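Local coordinates for putative TetR-family transcriptional regulator (Rhodococcus sp., PDB 2G3B), which probably acts as a dimeric TetR-family repressor that binds cis-regulatory DNA through a helix-turn-helix and so controls transcription, at residues R25-A30 against V35-L40; D6-A11 against I48-A53; T14-R19 against N102-S107; Y57-A62 against A123-E128. All coordinates share one frame; numbering follows the deposited sequence.

Contact 1: residues R25-A30 against V35-L40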
loop_
_atom_site.group_PDB
_atom_site.type_symbol
_atom_site.label_atom_id
_atom_site.label_comp_id
_atom_site.label_asym_id
_atom_site.label_seq_id
_atom_site.Cartn_x
_atom_site.Cartn_y
_atom_site.Cartn_z
ATOM N N ARG A 25 -6.444 16.068 16.009
ATOM C CA ARG A 25 -6.429 16.602 17.328
ATOM C C ARG A 25 -7.855 16.401 17.905
ATOM O O ARG A 25 -8.863 16.706 17.241
ATOM C CB ARG A 25 -6.033 18.079 17.252
ATOM C CG ARG A 25 -4.535 18.384 16.979
ATOM C CD ARG A 25 -4.244 19.873 17.346
ATOM N NE ARG A 25 -4.188 20.141 18.799
ATOM C CZ ARG A 25 -5.038 20.900 19.515
ATOM N NH1 ARG A 25 -6.061 21.542 18.958
ATOM N NH2 ARG A 25 -4.850 21.022 20.813
ATOM N N VAL A 26 -7.926 15.852 19.109
ATOM C CA VAL A 26 -9.222 15.631 19.822
ATOM C C VAL A 26 -10.105 16.873 19.870
ATOM O O VAL A 26 -11.322 16.807 19.613
ATOM C CB VAL A 26 -8.963 15.084 21.237
ATOM C CG1 VAL A 26 -10.197 15.192 22.143
ATOM C CG2 VAL A 26 -8.479 13.625 21.135
ATOM N N ASN A 27 -9.497 18.010 20.161
ATOM C CA ASN A 27 -10.244 19.268 20.264
ATOM C C ASN A 27 -10.851 19.696 18.953
ATOM O O ASN A 27 -11.986 20.202 18.912
ATOM C CB ASN A 27 -9.330 20.378 20.742
ATOM C CG ASN A 27 -9.231 20.437 22.233
ATOM O OD1 ASN A 27 -9.671 19.519 22.937
ATOM N ND2 ASN A 27 -8.648 21.525 22.739
ATOM N N ASP A 28 -10.094 19.496 17.869
ATOM C CA ASP A 28 -10.593 19.850 16.551
ATOM C C ASP A 28 -11.706 18.889 16.083
ATOM O O ASP A 28 -12.778 19.349 15.621
ATOM C CB ASP A 28 -9.446 19.934 15.529
ATOM C CG ASP A 28 -8.380 20.958 15.928
ATOM O OD1 ASP A 28 -8.719 22.020 16.520
ATOM O OD2 ASP A 28 -7.195 20.709 15.645
ATOM N N VAL A 29 -11.454 17.586 16.240
ATOM C CA VAL A 29 -12.438 16.526 15.966
ATOM C C VAL A 29 -13.723 16.786 16.730
ATOM O O VAL A 29 -14.828 16.855 16.164
ATOM C CB VAL A 29 -11.896 15.128 16.383
ATOM C CG1 VAL A 29 -13.024 14.061 16.304
ATOM C CG2 VAL A 29 -10.762 14.725 15.486
ATOM N N ALA A 30 -13.579 16.973 18.028
ATOM C CA ALA A 30 -14.757 17.273 18.838
ATOM C C ALA A 30 -15.474 18.566 18.383
ATOM O O ALA A 30 -16.711 18.596 18.284
ATOM C CB ALA A 30 -14.359 17.291 20.290
ATOM N N VAL A 35 -19.349 18.396 19.478
ATOM C CA VAL A 35 -19.391 17.826 20.845
ATOM C C VAL A 35 -18.221 18.295 21.701
ATOM O O VAL A 35 -17.355 18.975 21.198
ATOM C CB VAL A 35 -19.444 16.283 20.789
ATOM C CG1 VAL A 35 -20.718 15.826 19.978
ATOM C CG2 VAL A 35 -18.160 15.725 20.157
ATOM N N SER A 36 -18.177 17.906 22.972
ATOM C CA SER A 36 -17.095 18.299 23.846
ATOM C C SER A 36 -16.008 17.234 23.789
ATOM O O SER A 36 -16.289 16.062 23.630
ATOM C CB SER A 36 -17.592 18.405 25.286
ATOM O OG SER A 36 -17.820 17.086 25.787
ATOM N N PRO A 37 -14.741 17.638 23.972
ATOM C CA PRO A 37 -13.669 16.663 24.203
ATOM C C PRO A 37 -14.045 15.592 25.254
ATOM O O PRO A 37 -13.754 14.435 25.023
ATOM C CB PRO A 37 -12.526 17.546 24.717
ATOM C CG PRO A 37 -12.746 18.840 23.948
ATOM C CD PRO A 37 -14.243 19.031 23.955
ATOM N N GLY A 38 -14.712 15.955 26.367
ATOM C CA GLY A 38 -15.036 14.991 27.427
ATOM C C GLY A 38 -15.983 13.886 26.928
ATOM O O GLY A 38 -15.928 12.709 27.376
ATOM N N LEU A 39 -16.863 14.231 25.998
ATOM C CA LEU A 39 -17.759 13.169 25.462
ATOM C C LEU A 39 -16.952 12.203 24.649
ATOM O O LEU A 39 -17.201 10.978 24.682
ATOM C CB LEU A 39 -18.885 13.724 24.615
ATOM C CG LEU A 39 -19.848 12.677 24.033
ATOM C CD1 LEU A 39 -20.715 12.023 25.140
ATOM C CD2 LEU A 39 -20.686 13.250 22.958
ATOM N N LEU A 40 -15.990 12.745 23.900
ATOM C CA LEU A 40 -15.148 11.895 23.062
ATOM C C LEU A 40 -14.362 10.898 23.950
ATOM O O LEU A 40 -14.319 9.660 23.672
ATOM C CB LEU A 40 -14.281 12.804 22.159
ATOM C CG LEU A 40 -13.427 12.159 21.087
ATOM C CD1 LEU A 40 -13.157 13.187 19.944
ATOM C CD2 LEU A 40 -12.124 11.675 21.771
#

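Contact 2: residues D6-A11 against I48-A53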
loop_
_atom_site.group_PDB
_atom_site.type_symbol
_atom_site.label_atom_id
_atom_site.label_comp_id
_atom_site.label_asym_id
_atom_site.label_seq_id
_atom_site.Cartn_x
_atom_site.Cartn_y
_atom_site.Cartn_z
ATOM N N ASP A 6 -21.133 8.511 15.972
ATOM C CA ASP A 6 -21.033 8.604 14.499
ATOM C C ASP A 6 -20.457 9.943 14.008
ATOM O O ASP A 6 -19.630 9.945 13.103
ATOM C CB ASP A 6 -22.415 8.368 13.863
ATOM C CG ASP A 6 -22.397 8.469 12.313
ATOM O OD1 ASP A 6 -22.252 7.411 11.650
ATOM O OD2 ASP A 6 -22.516 9.600 11.754
ATOM N N ALA A 7 -20.883 11.073 14.608
ATOM C CA ALA A 7 -20.332 12.394 14.271
ATOM C C ALA A 7 -18.859 12.479 14.619
ATOM O O ALA A 7 -18.063 13.033 13.863
ATOM C CB ALA A 7 -21.122 13.553 14.995
ATOM N N ILE A 8 -18.481 11.919 15.764
ATOM C CA ILE A 8 -17.086 11.952 16.167
ATOM C C ILE A 8 -16.217 11.173 15.142
ATOM O O ILE A 8 -15.124 11.628 14.739
ATOM C CB ILE A 8 -16.851 11.384 17.609
ATOM C CG1 ILE A 8 -17.377 12.387 18.664
ATOM C CG2 ILE A 8 -15.366 11.146 17.835
ATOM C CD1 ILE A 8 -17.648 11.751 20.081
ATOM N N LEU A 9 -16.700 9.994 14.778
ATOM C CA LEU A 9 -15.924 9.070 13.933
ATOM C C LEU A 9 -15.849 9.640 12.503
ATOM O O LEU A 9 -14.790 9.660 11.866
ATOM C CB LEU A 9 -16.565 7.661 13.993
ATOM C CG LEU A 9 -16.417 7.055 15.405
ATOM C CD1 LEU A 9 -17.037 5.700 15.560
ATOM C CD2 LEU A 9 -14.944 7.050 15.805
ATOM N N LYS A 10 -16.966 10.161 12.014
ATOM C CA LYS A 10 -16.983 10.816 10.707
ATOM C C LYS A 10 -15.942 11.974 10.636
ATOM O O LYS A 10 -15.226 12.139 9.634
ATOM C CB LYS A 10 -18.393 11.321 10.476
ATOM C CG LYS A 10 -18.618 12.120 9.214
ATOM C CD LYS A 10 -19.960 12.819 9.353
ATOM C CE LYS A 10 -21.077 11.808 9.130
ATOM N N ALA A 11 -15.908 12.812 11.673
ATOM C CA ALA A 11 -14.929 13.903 11.753
ATOM C C ALA A 11 -13.509 13.358 11.891
ATOM O O ALA A 11 -12.552 13.938 11.392
ATOM C CB ALA A 11 -15.282 14.849 12.977
ATOM N N ILE A 48 -5.732 6.349 21.331
ATOM C CA ILE A 48 -5.697 5.032 20.652
ATOM C C ILE A 48 -7.107 4.402 20.538
ATOM O O ILE A 48 -7.433 3.796 19.515
ATOM C CB ILE A 48 -4.614 4.045 21.260
ATOM C CG1 ILE A 48 -4.335 2.860 20.330
ATOM C CG2 ILE A 48 -4.949 3.532 22.671
ATOM C CD1 ILE A 48 -3.856 3.233 18.906
ATOM N N GLY A 49 -7.926 4.537 21.578
ATOM C CA GLY A 49 -9.340 4.046 21.483
ATOM C C GLY A 49 -10.091 4.742 20.345
ATOM O O GLY A 49 -10.862 4.109 19.615
ATOM N N LEU A 50 -9.863 6.055 20.184
ATOM C CA LEU A 50 -10.452 6.841 19.078
ATOM C C LEU A 50 -10.035 6.264 17.724
ATOM O O LEU A 50 -10.875 6.030 16.826
ATOM C CB LEU A 50 -10.107 8.383 19.203
ATOM C CG LEU A 50 -10.626 9.332 18.067
ATOM C CD1 LEU A 50 -12.160 9.329 18.050
ATOM C CD2 LEU A 50 -10.112 10.798 18.133
ATOM N N LEU A 51 -8.743 5.984 17.578
ATOM C CA LEU A 51 -8.212 5.548 16.274
ATOM C C LEU A 51 -8.711 4.138 15.948
ATOM O O LEU A 51 -9.123 3.853 14.795
ATOM C CB LEU A 51 -6.675 5.590 16.278
ATOM C CG LEU A 51 -6.043 6.995 16.337
ATOM C CD1 LEU A 51 -4.552 6.946 16.588
ATOM C CD2 LEU A 51 -6.326 7.782 15.094
ATOM N N GLU A 52 -8.672 3.266 16.953
ATOM C CA GLU A 52 -9.258 1.923 16.811
ATOM C C GLU A 52 -10.694 2.018 16.319
ATOM O O GLU A 52 -11.063 1.396 15.351
ATOM C CB GLU A 52 -9.238 1.165 18.122
ATOM C CG GLU A 52 -9.968 -0.200 17.974
ATOM C CD GLU A 52 -9.819 -1.127 19.197
ATOM O OE1 GLU A 52 -8.679 -1.323 19.670
ATOM O OE2 GLU A 52 -10.841 -1.672 19.676
ATOM N N ALA A 53 -11.514 2.840 16.975
ATOM C CA ALA A 53 -12.903 2.991 16.555
ATOM C C ALA A 53 -13.027 3.624 15.162
ATOM O O ALA A 53 -13.942 3.262 14.380
ATOM C CB ALA A 53 -13.712 3.780 17.632
#

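Contact 3: residues T14-R19 against N102-S107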
loop_
_atom_site.group_PDB
_atom_site.type_symbol
_atom_site.label_atom_id
_atom_site.label_comp_id
_atom_site.label_asym_id
_atom_site.label_seq_id
_atom_site.Cartn_x
_atom_site.Cartn_y
_atom_site.Cartn_z
ATOM N N THR A 14 -12.241 12.231 8.373
ATOM C CA THR A 14 -11.802 13.405 7.614
ATOM C C THR A 14 -10.437 13.986 8.049
ATOM O O THR A 14 -9.609 14.285 7.209
ATOM C CB THR A 14 -12.886 14.514 7.702
ATOM O OG1 THR A 14 -14.132 13.945 7.292
ATOM C CG2 THR A 14 -12.529 15.734 6.814
ATOM N N ALA A 15 -10.244 14.161 9.359
ATOM C CA ALA A 15 -8.980 14.593 9.936
ATOM C C ALA A 15 -7.842 13.666 9.570
ATOM O O ALA A 15 -6.759 14.078 9.100
ATOM C CB ALA A 15 -9.135 14.706 11.487
ATOM N N ILE A 16 -8.081 12.393 9.723
ATOM C CA ILE A 16 -7.066 11.447 9.305
ATOM C C ILE A 16 -6.750 11.527 7.811
ATOM O O ILE A 16 -5.570 11.593 7.452
ATOM C CB ILE A 16 -7.397 10.028 9.732
ATOM C CG1 ILE A 16 -7.488 9.983 11.287
ATOM C CG2 ILE A 16 -6.262 9.056 9.215
ATOM C CD1 ILE A 16 -8.192 8.718 11.842
ATOM N N ALA A 17 -7.778 11.527 6.960
ATOM C CA ALA A 17 -7.583 11.604 5.526
ATOM C C ALA A 17 -6.779 12.854 5.089
ATOM O O ALA A 17 -5.924 12.766 4.181
ATOM C CB ALA A 17 -8.938 11.552 4.790
ATOM N N GLN A 18 -7.053 13.981 5.744
ATOM C CA GLN A 18 -6.574 15.274 5.283
ATOM C C GLN A 18 -5.253 15.701 5.906
ATOM O O GLN A 18 -4.452 16.385 5.245
ATOM C CB GLN A 18 -7.634 16.365 5.613
ATOM C CG GLN A 18 -8.903 16.245 4.724
ATOM C CD GLN A 18 -8.606 16.310 3.210
ATOM O OE1 GLN A 18 -8.814 15.335 2.454
ATOM N NE2 GLN A 18 -8.121 17.469 2.763
ATOM N N ARG A 19 -5.054 15.333 7.165
ATOM C CA ARG A 19 -3.968 15.881 8.000
ATOM C C ARG A 19 -3.084 14.758 8.576
ATOM O O ARG A 19 -2.042 15.004 9.184
ATOM C CB ARG A 19 -4.579 16.712 9.136
ATOM C CG ARG A 19 -5.276 18.049 8.708
ATOM C CD ARG A 19 -5.772 18.858 9.960
ATOM N NE ARG A 19 -7.110 18.438 10.427
ATOM C CZ ARG A 19 -7.729 18.883 11.532
ATOM N NH1 ARG A 19 -7.156 19.797 12.344
ATOM N NH2 ARG A 19 -8.949 18.415 11.844
ATOM N N ASN A 102 -5.001 4.626 3.805
ATOM C CA ASN A 102 -3.639 4.846 3.340
ATOM C C ASN A 102 -2.733 5.466 4.422
ATOM O O ASN A 102 -1.614 4.986 4.661
ATOM C CB ASN A 102 -3.694 5.781 2.114
ATOM C CG ASN A 102 -2.480 5.635 1.213
ATOM O OD1 ASN A 102 -1.639 6.518 1.155
ATOM N ND2 ASN A 102 -2.388 4.518 0.515
ATOM N N GLU A 103 -3.251 6.506 5.101
ATOM C CA GLU A 103 -2.547 7.160 6.228
ATOM C C GLU A 103 -2.315 6.228 7.407
ATOM O O GLU A 103 -1.218 6.138 7.945
ATOM C CB GLU A 103 -3.320 8.400 6.729
ATOM C CG GLU A 103 -3.232 9.595 5.776
ATOM C CD GLU A 103 -1.855 10.276 5.814
ATOM O OE1 GLU A 103 -1.065 10.072 6.781
ATOM O OE2 GLU A 103 -1.587 11.058 4.869
ATOM N N LEU A 104 -3.358 5.553 7.824
ATOM C CA LEU A 104 -3.232 4.598 8.939
ATOM C C LEU A 104 -2.287 3.459 8.645
ATOM O O LEU A 104 -1.476 3.039 9.522
ATOM C CB LEU A 104 -4.610 4.041 9.267
ATOM C CG LEU A 104 -5.532 5.113 9.883
ATOM C CD1 LEU A 104 -6.994 4.750 9.628
ATOM C CD2 LEU A 104 -5.272 5.355 11.391
ATOM N N ARG A 105 -2.402 2.912 7.435
ATOM C CA ARG A 105 -1.464 1.807 7.022
ATOM C C ARG A 105 0.020 2.276 7.051
ATOM O O ARG A 105 0.906 1.590 7.592
ATOM C CB ARG A 105 -1.883 1.241 5.653
ATOM C CG ARG A 105 -0.827 0.371 5.004
ATOM C CD ARG A 105 -0.706 -0.996 5.680
ATOM N NE ARG A 105 -1.952 -1.761 5.622
ATOM C CZ ARG A 105 -2.284 -2.724 6.475
ATOM N NH1 ARG A 105 -1.458 -3.095 7.467
ATOM N NH2 ARG A 105 -3.446 -3.330 6.333
ATOM N N ALA A 106 0.297 3.462 6.507
ATOM C CA ALA A 106 1.639 4.039 6.501
ATOM C C ALA A 106 2.128 4.366 7.906
ATOM O O ALA A 106 3.294 4.143 8.242
ATOM C CB ALA A 106 1.692 5.345 5.590
ATOM N N SER A 107 1.239 4.862 8.754
ATOM C CA SER A 107 1.651 5.297 10.102
ATOM C C SER A 107 1.933 4.147 11.036
ATOM O O SER A 107 2.760 4.280 11.931
ATOM C CB SER A 107 0.579 6.205 10.725
ATOM O OG SER A 107 0.579 7.482 10.081
HETATM O O HOH W 1 -3.631 12.164 3.132
#

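Contact 4: residues Y57-A62 against A123-E128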
loop_
_atom_site.group_PDB
_atom_site.type_symbol
_atom_site.label_atom_id
_atom_site.label_comp_id
_atom_site.label_asym_id
_atom_site.label_seq_id
_atom_site.Cartn_x
_atom_site.Cartn_y
_atom_site.Cartn_z
ATOM N N TYR A 57 -14.945 2.169 11.906
ATOM C CA TYR A 57 -15.898 3.045 11.211
ATOM C C TYR A 57 -15.638 3.068 9.676
ATOM O O TYR A 57 -16.552 2.851 8.889
ATOM C CB TYR A 57 -15.787 4.445 11.808
ATOM C CG TYR A 57 -16.795 5.427 11.229
ATOM C CD1 TYR A 57 -18.112 5.400 11.648
ATOM C CD2 TYR A 57 -16.425 6.315 10.212
ATOM C CE1 TYR A 57 -19.055 6.270 11.106
ATOM C CE2 TYR A 57 -17.366 7.197 9.658
ATOM C CZ TYR A 57 -18.668 7.166 10.130
ATOM O OH TYR A 57 -19.630 8.034 9.629
ATOM N N ILE A 58 -14.388 3.319 9.291
ATOM C CA ILE A 58 -13.940 3.376 7.886
ATOM C C ILE A 58 -14.210 2.013 7.209
ATOM O O ILE A 58 -14.736 1.939 6.059
ATOM C CB ILE A 58 -12.432 3.769 7.842
ATOM C CG1 ILE A 58 -12.273 5.244 8.309
ATOM C CG2 ILE A 58 -11.834 3.583 6.475
ATOM C CD1 ILE A 58 -10.848 5.562 8.784
ATOM N N ASN A 59 -13.888 0.950 7.941
ATOM C CA ASN A 59 -14.148 -0.426 7.411
ATOM C C ASN A 59 -15.650 -0.703 7.235
ATOM O O ASN A 59 -16.062 -1.254 6.209
ATOM C CB ASN A 59 -13.532 -1.505 8.293
ATOM C CG ASN A 59 -13.605 -2.923 7.649
ATOM O OD1 ASN A 59 -13.260 -3.089 6.489
ATOM N ND2 ASN A 59 -14.131 -3.877 8.375
ATOM N N ASP A 60 -16.452 -0.332 8.231
ATOM C CA ASP A 60 -17.907 -0.372 8.111
ATOM C C ASP A 60 -18.438 0.439 6.943
ATOM O O ASP A 60 -19.306 -0.034 6.234
ATOM C CB ASP A 60 -18.600 0.102 9.397
ATOM C CG ASP A 60 -18.433 -0.893 10.545
ATOM O OD1 ASP A 60 -17.994 -2.047 10.307
ATOM O OD2 ASP A 60 -18.720 -0.529 11.681
ATOM N N ARG A 61 -17.919 1.647 6.753
ATOM C CA ARG A 61 -18.281 2.465 5.597
ATOM C C ARG A 61 -17.899 1.798 4.250
ATOM O O ARG A 61 -18.708 1.817 3.288
ATOM C CB ARG A 61 -17.623 3.848 5.715
ATOM C CG ARG A 61 -18.416 4.969 5.068
ATOM C CD ARG A 61 -18.102 6.352 5.685
ATOM N NE ARG A 61 -16.693 6.716 5.498
ATOM C CZ ARG A 61 -16.215 7.922 5.731
ATOM N NH1 ARG A 61 -17.057 8.870 6.190
ATOM N NH2 ARG A 61 -14.915 8.167 5.525
ATOM N N ALA A 62 -16.682 1.240 4.182
ATOM C CA ALA A 62 -16.168 0.564 2.966
ATOM C C ALA A 62 -17.017 -0.664 2.677
ATOM O O ALA A 62 -17.383 -0.913 1.538
ATOM C CB ALA A 62 -14.721 0.137 3.180
ATOM N N ALA A 123 -8.048 -7.862 9.143
ATOM C CA ALA A 123 -8.449 -9.278 9.210
ATOM C C ALA A 123 -9.939 -9.449 8.933
ATOM O O ALA A 123 -10.345 -10.391 8.289
ATOM C CB ALA A 123 -8.060 -9.895 10.546
ATOM N N ALA A 124 -10.759 -8.500 9.405
ATOM C CA ALA A 124 -12.191 -8.515 9.139
ATOM C C ALA A 124 -12.496 -8.328 7.631
ATOM O O ALA A 124 -13.320 -9.041 7.068
ATOM C CB ALA A 124 -12.875 -7.415 9.999
ATOM N N TRP A 125 -11.787 -7.414 6.981
ATOM C CA TRP A 125 -11.933 -7.217 5.541
ATOM C C TRP A 125 -11.511 -8.480 4.786
ATOM O O TRP A 125 -12.237 -8.995 3.907
ATOM C CB TRP A 125 -11.073 -6.009 5.109
ATOM C CG TRP A 125 -11.050 -5.694 3.642
ATOM C CD1 TRP A 125 -11.988 -6.049 2.684
ATOM C CD2 TRP A 125 -10.022 -4.948 2.952
ATOM N NE1 TRP A 125 -11.560 -5.558 1.428
ATOM C CE2 TRP A 125 -10.365 -4.907 1.577
ATOM C CE3 TRP A 125 -8.812 -4.363 3.369
ATOM C CZ2 TRP A 125 -9.571 -4.253 0.617
ATOM C CZ3 TRP A 125 -8.008 -3.725 2.429
ATOM C CH2 TRP A 125 -8.387 -3.674 1.067
ATOM N N VAL A 126 -10.337 -8.964 5.116
ATOM C CA VAL A 126 -9.824 -10.215 4.526
ATOM C C VAL A 126 -10.837 -11.389 4.645
ATOM O O VAL A 126 -11.061 -12.150 3.703
ATOM C CB VAL A 126 -8.491 -10.572 5.223
ATOM C CG1 VAL A 126 -8.052 -12.027 4.851
ATOM C CG2 VAL A 126 -7.365 -9.575 4.748
ATOM N N SER A 127 -11.467 -11.502 5.808
ATOM C CA SER A 127 -12.417 -12.570 6.095
ATOM C C SER A 127 -13.650 -12.541 5.210
ATOM O O SER A 127 -14.174 -13.595 4.845
ATOM C CB SER A 127 -12.793 -12.552 7.589
ATOM O OG SER A 127 -13.545 -13.679 7.929
ATOM N N GLU A 128 -14.120 -11.347 4.831
ATOM C CA GLU A 128 -15.272 -11.269 3.912
ATOM C C GLU A 128 -14.888 -11.881 2.596
ATOM O O GLU A 128 -15.668 -12.613 1.992
ATOM C CB GLU A 128 -15.662 -9.817 3.609
ATOM C CG GLU A 128 -15.934 -8.964 4.783
ATOM C CD GLU A 128 -16.215 -7.466 4.357
ATOM O OE1 GLU A 128 -16.331 -7.177 3.143
ATOM O OE2 GLU A 128 -16.298 -6.602 5.231
HETATM O O HOH W 2 -15.363 -6.244 7.558
#

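Contact 1: residues R25-A30 against V35-L40
Val35 meets Ala30 first through the backbone: Val35 N donates to Ala30 O at 2.9 Å in a fairly straight bond (162°) that closes the turn. The methyl CG2 of Val35 also packs against Ala30 CB at 4.1 Å. Ser36 turns its side chain away and caps its own helix, Ser36 OG accepting from Leu39 N at 3.0 Å. Pro37, the first residue of helix 37-44, lies against the other helix. Its CB touches Val26 and its CD Ala30, while Asn27 OD1 lies only 3.3 Å from Pro37 CG, a contact without a hydrogen bond. One turn on, Leu40 reaches back with CG anti to its backbone N (chi1 -173°) and splits its methyls: CD1 comes to 3.7 Å from Val29 CG1, and CD2 to 4.0 Å from Val26 CG1. Shortening to an alanine here would probably take away the methyls that Val26 and Val29 pack on, leaving Val26 with Pro37 and a gap between the helices. Helices 26-33 and 37-44 form the predicted helix-turn-helix, the latter probably the recognition helix, as in other TetR proteins. Helix 2-23 backs the pair, with Ser12 against Val29 and Ile8 against both Val35 and Leu40.

Contact 2: residues D6-A11 against I48-A53
Three apolar contacts join Ile8 and Leu9 to Leu50 and Ala53, and no hydrogen bond runs between the two segments. The tightest is Ile8 CG2 against Leu50 CD1 at 3.7 Å, methyl to methyl, with the two side chains meeting at a slant. Leu50 gets there because its CG is anti to the backbone N (chi1 178°), which carries CD1 over toward helix 2-23. Leu9 works from the next position: its CD2 sits 3.9 Å from Ala53 CB and 4.2 Å from Leu50 CD1, so one methyl touches both residues of the other helix. Ala53 is small enough to let Leu9 come down on its backbone as well, with Leu9 CD1 4.1 Å from Ala53 O. The axes of the short helical segments pass 10.2 Å apart and cross at -86°, nearly perpendicular, consistent with the small number of residues that meet. Phe44 fills in beside them, touching Ile8, Leu9 and Ala53 from helix 37-44.

Polar groups stay outside this apolar patch. Glu52 forms a salt bridge with Arg120, and Asp6 makes a weak hydrogen bond to Tyr57. Helix 2-23 packed across the start of a long helix that leaves the DNA-binding domain is the arrangement of the TetR fold, in which that long helix runs on into the regulatory domain.

Contact 3: residues T14-R19 against N102-S107
Ile16 pushes its CG2 methyl between Glu103 and Leu104, 3.9 Å from Glu103 CB and 4.1 Å from Leu104 CG. CG2 lies anti to the backbone N, which carries this methyl toward helix 92-110, and it meets the leucine side chain at about a right angle. Glu103 takes part here with its hydrocarbon stem: Glu103 CG rests 3.5 Å from Ile16 O. This is the close-packed side, and it is closed in further by Ile21, by Leu51 and Ala54 on Ile16, and by Leu55 and Ile58 on Leu104. The axes of the short segments pass 9.5 Å apart and cross at 71°.

On the other side the fit is looser and wet. The glutamate chain bends at chi2 (-74°) and lifts its carboxylate clear of Ile16. A water bridges the remaining distance, 2.6 Å from Ala17 O and 2.9 Å from Glu103 OE2, although other acceptors nearby compete for its protons. Glu103 OE2 has a stronger partner in Arg22 of the second subunit, with which it forms a salt bridge. Behind it, Glu103 O is gripped twice by Ser107, whose OG and N approach from opposite faces of the carbonyl plane.

The chemistry therefore divides along one side chain: the stem of Glu103 joins the DNA-binding and regulatory parts of its own chain, while its carboxylate is shared between a water and Arg22 of the second subunit, and the arginine probably favours the ionised form.

Contact 4: residues Y57-A62 against A123-E128
The amide of Asn59 and the indole of Trp125 are the flat groups here, and they are not stacked: their planes are inclined by 54°. Asn59 presents its amide near the root of the tryptophan, with Asn59 OD1 3.9 Å from Trp125 CB, while the indole itself leads away to lie among Thr156, Val159 and Glu160, and against Arg165 of the second subunit. At the other corner of the amide, Asn59 ND2 lies 4.1 Å from the methyl Ala124 CB. The amide reaches across because its CG is anti to the backbone N (chi1 -171°).

No direct hydrogen bond links the segments, so a water does the polar work. It accepts from Asn59 ND2 at 2.8 Å and donates to Glu128 OE2 at a short 2.5 Å. Glu128 does not touch residues 57-62 directly; further along helix 47-66, Arg66 forms a salt bridge with Glu128 OE2. The same arginine donates to Asn59 OD1. With its oxygen facing Arg66 and its nitrogen facing the water, the amide is probably fixed in this orientation, and both of its polar atoms are satisfied. A glycerol, probably from the crystallisation liquor, also hydrogen-bonds to Asn59 OD1; such a molecule may mark a pocket.

Helix 47-66 thus meets helix 115-139 in a thin contact, with few direct touches and its polar links made through a water and Arg66. On its other flanks it rests on helix 2-23 through Tyr57 and on helix 92-110 through Ile58, while helix 148-167 packs on Trp125.

How the contacts relate
The four contacts step from the DNA-binding end into the body of the chain. Contact 1, centred about 24 Å from the chain's centre, is nested inside the loop closed by contact 2, their centres 10 Å apart in one helical domain. Contacts 2 and 3 share helix 2-23; contacts 2 and 4 share helix 47-66. Contact 3 crosses contacts 2 and 4 along the chain, bringing the first helix onto helix 92-110, so the two parts pack on each other as well as following in sequence. Contacts 3 and 4 also touch the second subunit. Because helix 47-66 and contact 3 both link the two parts, a change in the regulatory part could plausibly be passed to the DNA-binding helices, as in other TetR proteins.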